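Local atomic coordinates of agmatinase (Burkholderia thailandensis, PDB entry 4DZ4), a protein that probably hydrolyses agmatine to putrescine and urea at a site holding two manganese ions, as a member of the arginase family. Residues P144-H149 against L157-F162; K185-G190 against D208-N213. All blocks are in the same frame, centred on the assembly; numbering follows the deposited sequence.

Interaction 1 (P144-H149 against L157-F162); sequences PLLIAH and LSLIHF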
loop_
_atom_site.group_PDB
_atom_site.type_symbol
_atom_site.label_atom_id
_atom_site.label_comp_id
_atom_site.label_asym_id
_atom_site.label_seq_id
_atom_site.Cartn_x
_atom_site.Cartn_y
_atom_site.Cartn_z
ATOM N N PRO B 144 10.916 30.163 11.945
ATOM C CA PRO B 144 10.364 31.482 11.598
ATOM C C PRO B 144 9.041 31.803 12.303
ATOM O O PRO B 144 8.746 32.977 12.575
ATOM C CB PRO B 144 10.145 31.402 10.066
ATOM C CG PRO B 144 10.330 29.935 9.714
ATOM C CD PRO B 144 11.287 29.396 10.746
ATOM N N LEU B 145 8.268 30.770 12.661
ATOM C CA LEU B 145 7.042 31.012 13.419
ATOM C C LEU B 145 7.381 31.598 14.784
ATOM O O LEU B 145 6.721 32.548 15.225
ATOM C CB LEU B 145 6.213 29.722 13.569
ATOM C CG LEU B 145 5.559 29.190 12.272
ATOM C CD1 LEU B 145 4.832 27.875 12.556
ATOM C CD2 LEU B 145 4.588 30.204 11.640
ATOM N N LEU B 146 8.413 31.066 15.434
ATOM C CA LEU B 146 8.853 31.599 16.720
ATOM C C LEU B 146 9.375 33.039 16.596
ATOM O O LEU B 146 9.163 33.862 17.475
ATOM C CB LEU B 146 9.924 30.705 17.349
ATOM C CG LEU B 146 9.414 29.384 17.926
ATOM C CD1 LEU B 146 10.619 28.513 18.242
ATOM C CD2 LEU B 146 8.519 29.587 19.168
ATOM N N ILE B 147 10.083 33.332 15.513
ATOM C CA ILE B 147 10.562 34.707 15.276
ATOM C C ILE B 147 9.381 35.671 15.315
ATOM O O ILE B 147 9.415 36.682 16.025
ATOM C CB ILE B 147 11.332 34.826 13.933
ATOM C CG1 ILE B 147 12.671 34.081 14.052
ATOM C CG2 ILE B 147 11.542 36.290 13.526
ATOM C CD1 ILE B 147 13.380 33.873 12.731
ATOM N N ALA B 148 8.327 35.342 14.564
ATOM C CA ALA B 148 7.176 36.223 14.448
ATOM C C ALA B 148 6.428 36.288 15.787
ATOM O O ALA B 148 5.973 37.362 16.203
ATOM C CB ALA B 148 6.260 35.718 13.336
ATOM N N HIS B 149 6.337 35.151 16.478
ATOM C CA HIS B 149 5.700 35.129 17.809
ATOM C C HIS B 149 6.424 35.944 18.861
ATOM O O HIS B 149 5.789 36.621 19.658
ATOM C CB HIS B 149 5.452 33.698 18.277
ATOM C CG HIS B 149 4.204 33.082 17.676
ATOM N ND1 HIS B 149 4.167 32.612 16.412
ATOM C CD2 HIS B 149 2.922 32.901 18.204
ATOM C CE1 HIS B 149 2.922 32.143 16.147
ATOM N NE2 HIS B 149 2.162 32.331 17.243
ATOM N N LEU B 157 10.504 33.031 24.919
ATOM C CA LEU B 157 9.278 32.256 25.095
ATOM C C LEU B 157 9.587 30.907 25.721
ATOM O O LEU B 157 10.705 30.418 25.609
ATOM C CB LEU B 157 8.606 32.021 23.733
ATOM C CG LEU B 157 8.235 33.304 22.987
ATOM C CD1 LEU B 157 7.865 32.997 21.541
ATOM C CD2 LEU B 157 7.105 34.016 23.712
ATOM N N SER B 158 8.592 30.314 26.372
ATOM C CA SER B 158 8.692 28.920 26.793
ATOM C C SER B 158 8.293 28.029 25.634
ATOM O O SER B 158 7.249 28.258 24.989
ATOM C CB SER B 158 7.773 28.661 27.985
ATOM O OG SER B 158 8.388 29.131 29.159
ATOM N N LEU B 159 9.129 27.033 25.337
ATOM C CA LEU B 159 8.771 26.060 24.303
ATOM C C LEU B 159 8.323 24.753 24.945
ATOM O O LEU B 159 8.989 24.225 25.855
ATOM C CB LEU B 159 9.938 25.801 23.356
ATOM C CG LEU B 159 9.586 25.014 22.081
ATOM C CD1 LEU B 159 8.765 25.877 21.121
ATOM C CD2 LEU B 159 10.874 24.536 21.408
ATOM N N ILE B 160 7.188 24.255 24.488
ATOM C CA ILE B 160 6.730 22.909 24.880
ATOM C C ILE B 160 6.807 22.087 23.596
ATOM O O ILE B 160 6.049 22.296 22.666
ATOM C CB ILE B 160 5.295 22.898 25.447
ATOM C CG1 ILE B 160 5.186 23.798 26.693
ATOM C CG2 ILE B 160 4.908 21.444 25.774
ATOM C CD1 ILE B 160 3.753 23.970 27.186
ATOM N N HIS B 161 7.726 21.133 23.570
ATOM C CA HIS B 161 8.157 20.499 22.306
ATOM C C HIS B 161 8.019 18.996 22.391
ATOM O O HIS B 161 8.689 18.367 23.204
ATOM C CB HIS B 161 9.593 20.959 22.082
ATOM C CG HIS B 161 10.316 20.309 20.923
ATOM N ND1 HIS B 161 11.674 20.318 20.846
ATOM C CD2 HIS B 161 9.862 19.681 19.775
ATOM C CE1 HIS B 161 12.066 19.701 19.715
ATOM N NE2 HIS B 161 10.973 19.310 19.057
ATOM N N PHE B 162 7.084 18.436 21.620
ATOM C CA PHE B 162 6.869 16.985 21.602
ATOM C C PHE B 162 7.604 16.442 20.372
ATOM O O PHE B 162 7.342 16.908 19.255
ATOM C CB PHE B 162 5.380 16.664 21.481
ATOM C CG PHE B 162 4.572 17.003 22.697
ATOM C CD1 PHE B 162 4.223 16.014 23.625
ATOM C CD2 PHE B 162 4.120 18.308 22.902
ATOM C CE1 PHE B 162 3.469 16.311 24.764
ATOM C CE2 PHE B 162 3.332 18.615 24.025
ATOM C CZ PHE B 162 3.007 17.623 24.949
#
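Leu146, on helix 142-153, meets both Leu157 and Leu159 of the strand segment, the second two residues further on. From its CB, which points at that segment, the chain runs to CG, set opposite the carbonyl carbon (chi1 -74°). There it forks, and Leu146 CD2 does the touching, 4.2 Å from both Leu157 CD1 and Leu159 CD1, so that one methyl serves two leucines. The side chains of Leu146 and Leu159 cross at about a right angle. Leu157 CD1 meets a second part of the helix as well, standing 4.1 Å from His149 CB.

Beyond its CB, the His149 side chain turns off from the strand segment. His149 ND1 donates to Leu145 O at 2.8 Å, with the oxygen almost in the ring plane, while the ring approaches the carbonyl from above its plane. This side-chain bond should restrain rotation of the ring. Leu145 O also accepts the helical bond from His149 N, and Tyr242 of the adjoining strand 240-246 meets the ring edge-to-face. The arrangement belongs to the parallel alpha/beta fold of the arginase family: helix 142-153 packs on a face of the sheet in the beta-alpha-beta crossover leading from strand 131-136 to strand 158-162. With methyls and a methylene at the interface and the imidazole N-H bonded within its own helix, adhesion here is essentially hydrophobic.

Interaction 2 (K185-G190 against D208-N213); sequences KAVKDG and DYLGIN
The last turn of helix 182-188 ends in a Schellman motif with Gly190 at positive phi, and faces a type I' beta turn from Tyr209 to Ile212, the two backbones coming nearest at Val187 and Leu210, whose CA atoms are 7.8 Å apart. Leu210 CD1 rests against the branch point of Val187, 3.9 Å from Val187 CB and 4.0 Å from Val187 CG2. A chi1 of 169° sets CG1 of Val187 anti to the backbone N and puts CG2 anti to the carbonyl carbon; Val187 CG2 is 4.2 Å from Ile212 CD1. Val187 and Ile212 run antiparallel alongside one another, whereas Val187 and Leu210 meet obliquely.

Within the arginase-type alpha/beta fold, the contact joins the helix after strand 158-162 to the loop leading from strand 198-202 to the edge strand 213-216. An Asx turn at Asp208 leads into the type I' turn: Leu210 N donates to Asp208 OD1 at 3.0 Å, meeting the carboxylate from above its plane, and this bond helps hold the backbone that presents Leu210.

Lys188 bends at chi2 (-63°), and Lys188 NZ comes to 4.2 Å from Leu210 CD2. Asp208 OD2 is 6.0 Å from Lys188 NZ, too far for a salt bridge, though the opposite charges probably attract weakly. Ile192 and Thr168 add to the packing around Val187 and Leu210 respectively, while Tyr209 packs on Tyr86 of a second subunit.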
loop_
_atom_site.group_PDB
_atom_site.type_symbol
_atom_site.label_atom_id
_atom_site.label_comp_id
_atom_site.label_asym_id
_atom_site.label_seq_id
_atom_site.Cartn_x
_atom_site.Cartn_y
_atom_site.Cartn_z
ATOM N N LYS B 185 19.312 27.312 16.693
ATOM C CA LYS B 185 19.297 28.725 16.289
ATOM C C LYS B 185 18.344 29.529 17.171
ATOM O O LYS B 185 18.681 30.634 17.585
ATOM C CB LYS B 185 18.930 28.842 14.800
ATOM C CG LYS B 185 19.920 28.069 13.918
ATOM C CD LYS B 185 19.486 28.109 12.454
ATOM C CE LYS B 185 20.375 27.200 11.605
ATOM N NZ LYS B 185 19.860 27.243 10.192
ATOM N N ALA B 186 17.172 28.971 17.473
ATOM C CA ALA B 186 16.177 29.635 18.332
ATOM C C ALA B 186 16.765 29.933 19.729
ATOM O O ALA B 186 16.562 31.011 20.264
ATOM C CB ALA B 186 14.909 28.798 18.455
ATOM N N VAL B 187 17.522 28.990 20.294
ATOM C CA VAL B 187 18.188 29.241 21.579
ATOM C C VAL B 187 19.283 30.306 21.467
ATOM O O VAL B 187 19.357 31.236 22.282
ATOM C CB VAL B 187 18.769 27.962 22.224
ATOM C CG1 VAL B 187 19.678 28.334 23.407
ATOM C CG2 VAL B 187 17.631 27.057 22.667
ATOM N N LYS B 188 20.117 30.192 20.439
ATOM C CA LYS B 188 21.162 31.191 20.231
ATOM C C LYS B 188 20.581 32.608 19.969
ATOM O O LYS B 188 21.179 33.607 20.380
ATOM C CB LYS B 188 22.107 30.746 19.110
ATOM C CG LYS B 188 22.854 29.442 19.433
ATOM C CD LYS B 188 23.780 29.536 20.646
ATOM C CE LYS B 188 23.809 28.192 21.365
ATOM N NZ LYS B 188 24.620 28.188 22.618
ATOM N N ASP B 189 19.430 32.694 19.312
ATOM C CA ASP B 189 18.768 33.992 19.072
ATOM C C ASP B 189 18.074 34.532 20.328
ATOM O O ASP B 189 17.602 35.667 20.311
ATOM C CB ASP B 189 17.713 33.917 17.954
ATOM C CG ASP B 189 18.299 33.628 16.575
ATOM O OD1 ASP B 189 19.546 33.623 16.397
ATOM O OD2 ASP B 189 17.468 33.429 15.661
ATOM N N GLY B 190 18.013 33.737 21.397
ATOM C CA GLY B 190 17.261 34.117 22.606
ATOM C C GLY B 190 15.741 34.108 22.435
ATOM O O GLY B 190 15.027 34.759 23.220
ATOM N N ASP B 208 24.839 18.083 23.510
ATOM C CA ASP B 208 24.541 19.342 24.198
ATOM C C ASP B 208 23.080 19.748 23.961
ATOM O O ASP B 208 22.749 20.325 22.931
ATOM C CB ASP B 208 25.537 20.424 23.747
ATOM C CG ASP B 208 25.394 21.722 24.508
ATOM O OD1 ASP B 208 24.517 21.834 25.379
ATOM O OD2 ASP B 208 26.181 22.643 24.212
ATOM N N TYR B 209 22.223 19.444 24.927
ATOM C CA TYR B 209 20.793 19.726 24.826
ATOM C C TYR B 209 20.500 21.180 25.222
ATOM O O TYR B 209 19.317 21.574 25.331
ATOM C CB TYR B 209 19.973 18.768 25.718
ATOM C CG TYR B 209 19.885 17.335 25.218
ATOM C CD1 TYR B 209 19.016 16.982 24.174
ATOM C CD2 TYR B 209 20.666 16.329 25.796
ATOM C CE1 TYR B 209 18.928 15.657 23.725
ATOM C CE2 TYR B 209 20.584 15.014 25.368
ATOM C CZ TYR B 209 19.721 14.678 24.326
ATOM O OH TYR B 209 19.678 13.345 23.922
ATOM N N LEU B 210 21.568 21.946 25.458
ATOM C CA LEU B 210 21.480 23.416 25.677
ATOM C C LEU B 210 20.718 23.812 26.959
ATOM O O LEU B 210 20.200 24.925 27.079
ATOM C CB LEU B 210 20.868 24.119 24.451
ATOM C CG LEU B 210 21.493 23.878 23.063
ATOM C CD1 LEU B 210 20.651 24.554 21.981
ATOM C CD2 LEU B 210 22.952 24.311 23.007
ATOM N N GLY B 211 20.649 22.895 27.917
ATOM C CA GLY B 211 19.991 23.176 29.195
ATOM C C GLY B 211 18.466 23.085 29.152
ATOM O O GLY B 211 17.811 23.439 30.123
ATOM N N ILE B 212 17.893 22.669 28.022
ATOM C CA ILE B 212 16.437 22.469 27.915
ATOM C C ILE B 212 16.060 21.228 28.751
ATOM O O ILE B 212 16.785 20.233 28.723
ATOM C CB ILE B 212 15.963 22.299 26.445
ATOM C CG1 ILE B 212 16.383 23.524 25.596
ATOM C CG2 ILE B 212 14.442 22.137 26.392
ATOM C CD1 ILE B 212 16.100 23.420 24.104
ATOM N N ASN B 213 14.960 21.302 29.503
ATOM C CA ASN B 213 14.474 20.136 30.265
ATOM C C ASN B 213 14.006 19.041 29.314
ATOM O O ASN B 213 13.248 19.318 28.389
ATOM C CB ASN B 213 13.338 20.541 31.173
ATOM C CG ASN B 213 13.757 21.623 32.134
ATOM O OD1 ASN B 213 14.495 21.360 33.076
ATOM N ND2 ASN B 213 13.317 22.851 31.888
#

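Interactions 1 and 2 follow one another along the chain, their centres about 12 Å apart: strand 158-162 closes the first, and helix 182-188, the next regular element, opens the second. They share no helix or strand. Interaction 1 is buried, joining a helix to an inner strand of the parallel sheet, whereas interaction 2 is partly buried and fastens a helix end to a loop near the sheet's edge. Both rely on aliphatic contacts, but a lysine borders the outer one and an aspartate carboxylate bonds Leu210 N in its turn. Each approaches the metal site without forming it: the side chain of Leu159 is about 9 Å, and that of Ile212 about 12 Å, from a manganese ion.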